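Local coordinates for protein Kiaa0380 (Homo sapiens, PDB 1HTJ) that probably couples heterotrimeric G protein signalling to Rho GTPases, as a guanine nucleotide exchange factor with an RGS-like domain, at residues E26-F31 against T141-G146. The protein carries 3 engineered substitutions. Numbering follows the deposited sequence.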
loop_
_atom_site.group_PDB
_atom_site.type_symbol
_atom_site.label_atom_id
_atom_site.label_comp_id
_atom_site.label_asym_id
_atom_site.label_seq_id
_atom_site.Cartn_x
_atom_site.Cartn_y
_atom_site.Cartn_z
ATOM N N GLU A 26 4.977 -16.229 12.177
ATOM C CA GLU A 26 5.082 -17.058 10.943
ATOM C C GLU A 26 4.807 -16.297 9.656
ATOM O O GLU A 26 3.669 -15.917 9.362
ATOM C CB GLU A 26 4.148 -18.261 11.023
ATOM C CG GLU A 26 4.848 -19.475 11.555
ATOM C CD GLU A 26 6.194 -19.659 10.895
ATOM O OE1 GLU A 26 6.231 -19.730 9.647
ATOM O OE2 GLU A 26 7.212 -19.721 11.620
ATOM N N SER A 27 5.866 -16.094 8.885
ATOM C CA SER A 27 5.773 -15.378 7.629
ATOM C C SER A 27 4.691 -15.977 6.750
ATOM O O SER A 27 3.898 -15.258 6.157
ATOM C CB SER A 27 7.126 -15.415 6.927
ATOM O OG SER A 27 8.104 -14.786 7.737
ATOM N N ASP A 28 4.655 -17.302 6.685
ATOM C CA ASP A 28 3.659 -18.005 5.883
ATOM C C ASP A 28 2.257 -17.534 6.286
ATOM O O ASP A 28 1.388 -17.318 5.441
ATOM C CB ASP A 28 3.773 -19.515 6.119
ATOM C CG ASP A 28 5.214 -20.002 6.143
ATOM O OD1 ASP A 28 5.471 -21.065 6.762
ATOM O OD2 ASP A 28 6.090 -19.333 5.540
ATOM N N ILE A 29 2.043 -17.384 7.589
ATOM C CA ILE A 29 0.752 -16.944 8.096
ATOM C C ILE A 29 0.487 -15.490 7.715
ATOM O O ILE A 29 -0.586 -15.155 7.210
ATOM C CB ILE A 29 0.676 -17.093 9.633
ATOM C CG1 ILE A 29 0.659 -18.576 10.011
ATOM C CG2 ILE A 29 -0.561 -16.406 10.169
ATOM C CD1 ILE A 29 -0.413 -19.393 9.287
ATOM N N ILE A 30 1.477 -14.636 7.946
ATOM C CA ILE A 30 1.364 -13.220 7.631
ATOM C C ILE A 30 1.154 -12.906 6.146
ATOM O O ILE A 30 0.220 -12.196 5.795
ATOM C CB ILE A 30 2.600 -12.461 8.144
ATOM C CG1 ILE A 30 2.675 -12.602 9.668
ATOM C CG2 ILE A 30 2.522 -10.993 7.746
ATOM C CD1 ILE A 30 3.875 -11.958 10.297
ATOM N N PHE A 31 2.006 -13.440 5.276
ATOM C CA PHE A 31 1.890 -13.173 3.840
ATOM C C PHE A 31 0.577 -13.629 3.223
ATOM O O PHE A 31 0.168 -13.157 2.165
ATOM C CB PHE A 31 3.059 -13.816 3.087
ATOM C CG PHE A 31 4.345 -13.078 3.247
ATOM C CD1 PHE A 31 5.460 -13.703 3.788
ATOM C CD2 PHE A 31 4.443 -11.746 2.862
ATOM C CE1 PHE A 31 6.658 -13.012 3.946
ATOM C CE2 PHE A 31 5.631 -11.046 3.015
ATOM C CZ PHE A 31 6.744 -11.678 3.557
ATOM N N THR A 141 3.690 -17.633 -4.598
ATOM C CA THR A 141 4.259 -18.513 -5.599
ATOM C C THR A 141 5.763 -18.233 -5.669
ATOM O O THR A 141 6.558 -19.161 -5.728
ATOM C CB THR A 141 3.605 -18.274 -6.977
ATOM O OG1 THR A 141 2.230 -18.674 -6.922
ATOM C CG2 THR A 141 4.332 -19.054 -8.067
ATOM N N LYS A 142 6.143 -16.953 -5.655
ATOM C CA LYS A 142 7.563 -16.560 -5.689
ATOM C C LYS A 142 8.295 -17.179 -4.494
ATOM O O LYS A 142 9.443 -17.617 -4.617
ATOM C CB LYS A 142 7.720 -15.033 -5.623
ATOM C CG LYS A 142 7.153 -14.285 -6.818
ATOM C CD LYS A 142 8.090 -14.375 -7.989
ATOM C CE LYS A 142 7.469 -13.847 -9.268
ATOM N NZ LYS A 142 8.508 -13.835 -10.365
ATOM N N ARG A 143 7.629 -17.208 -3.339
ATOM C CA ARG A 143 8.222 -17.792 -2.136
ATOM C C ARG A 143 8.425 -19.311 -2.355
ATOM O O ARG A 143 9.513 -19.855 -2.123
ATOM C CB ARG A 143 7.327 -17.537 -0.914
ATOM C CG ARG A 143 6.995 -16.060 -0.695
ATOM C CD ARG A 143 6.302 -15.775 0.643
ATOM N NE ARG A 143 7.236 -15.796 1.768
ATOM C CZ ARG A 143 7.104 -16.574 2.842
ATOM N NH1 ARG A 143 6.071 -17.398 2.952
ATOM N NH2 ARG A 143 8.028 -16.565 3.791
ATOM N N THR A 144 7.372 -19.985 -2.805
ATOM C CA THR A 144 7.439 -21.411 -3.080
ATOM C C THR A 144 8.599 -21.716 -4.031
ATOM O O THR A 144 9.194 -22.802 -3.984
ATOM C CB THR A 144 6.134 -21.895 -3.724
ATOM O OG1 THR A 144 5.054 -21.740 -2.786
ATOM C CG2 THR A 144 6.247 -23.350 -4.131
ATOM N N LEU A 145 8.924 -20.757 -4.897
ATOM C CA LEU A 145 10.004 -20.942 -5.862
ATOM C C LEU A 145 11.362 -20.520 -5.327
ATOM O O LEU A 145 12.348 -20.506 -6.073
ATOM C CB LEU A 145 9.704 -20.163 -7.137
ATOM C CG LEU A 145 8.458 -20.572 -7.929
ATOM C CD1 LEU A 145 8.236 -19.613 -9.062
ATOM C CD2 LEU A 145 8.615 -22.001 -8.462
ATOM N N GLY A 146 11.412 -20.177 -4.040
ATOM C CA GLY A 146 12.653 -19.758 -3.408
ATOM C C GLY A 146 13.182 -18.416 -3.882
ATOM O O GLY A 146 14.392 -18.199 -3.901
#
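R143 is the one residue of 141-146 that touches 26-31, meeting S27, D28 and F31. From its CB, which points toward the other segment, the chain runs out through CG to a bend at chi3 (77°) that brings one face of the guanidinium to the CD1 corner of F31. CD comes first, 3.9 Å from F31 CD1. NE follows at 3.4 Å from the same F31 CD1, and CZ lies equally close: this ring carbon sits over the centre of one guanidinium face. The two planes are 39° apart, so the packing is tilted rather than a parallel stack. At the tip the nitrogens diverge. NH1 donates to D28 OD2 in a salt bridge of 3.2 Å, with the acceptor in the guanidinium plane. The N-H...O angle of 172° shows a straight bond, although it reaches the anti side of the carboxylate. NH2 lies 3.5 Å from S27 CB. NE has its own salt bridge to E153, so two carboxylates and the contact with F31 CD1 probably hold the group's rotation. With an alanine here, D28 and E153 are likely to lose the cation they share, and F31 CD1 and CE1 the guanidinium packed against them. Within this all-helical RGS-like domain, the contact joins the first modelled helix, 27-32, to the last turn of helix 118-144, while F31 also packs against Y139, L37 and, from helix 41-54, H43 and V46.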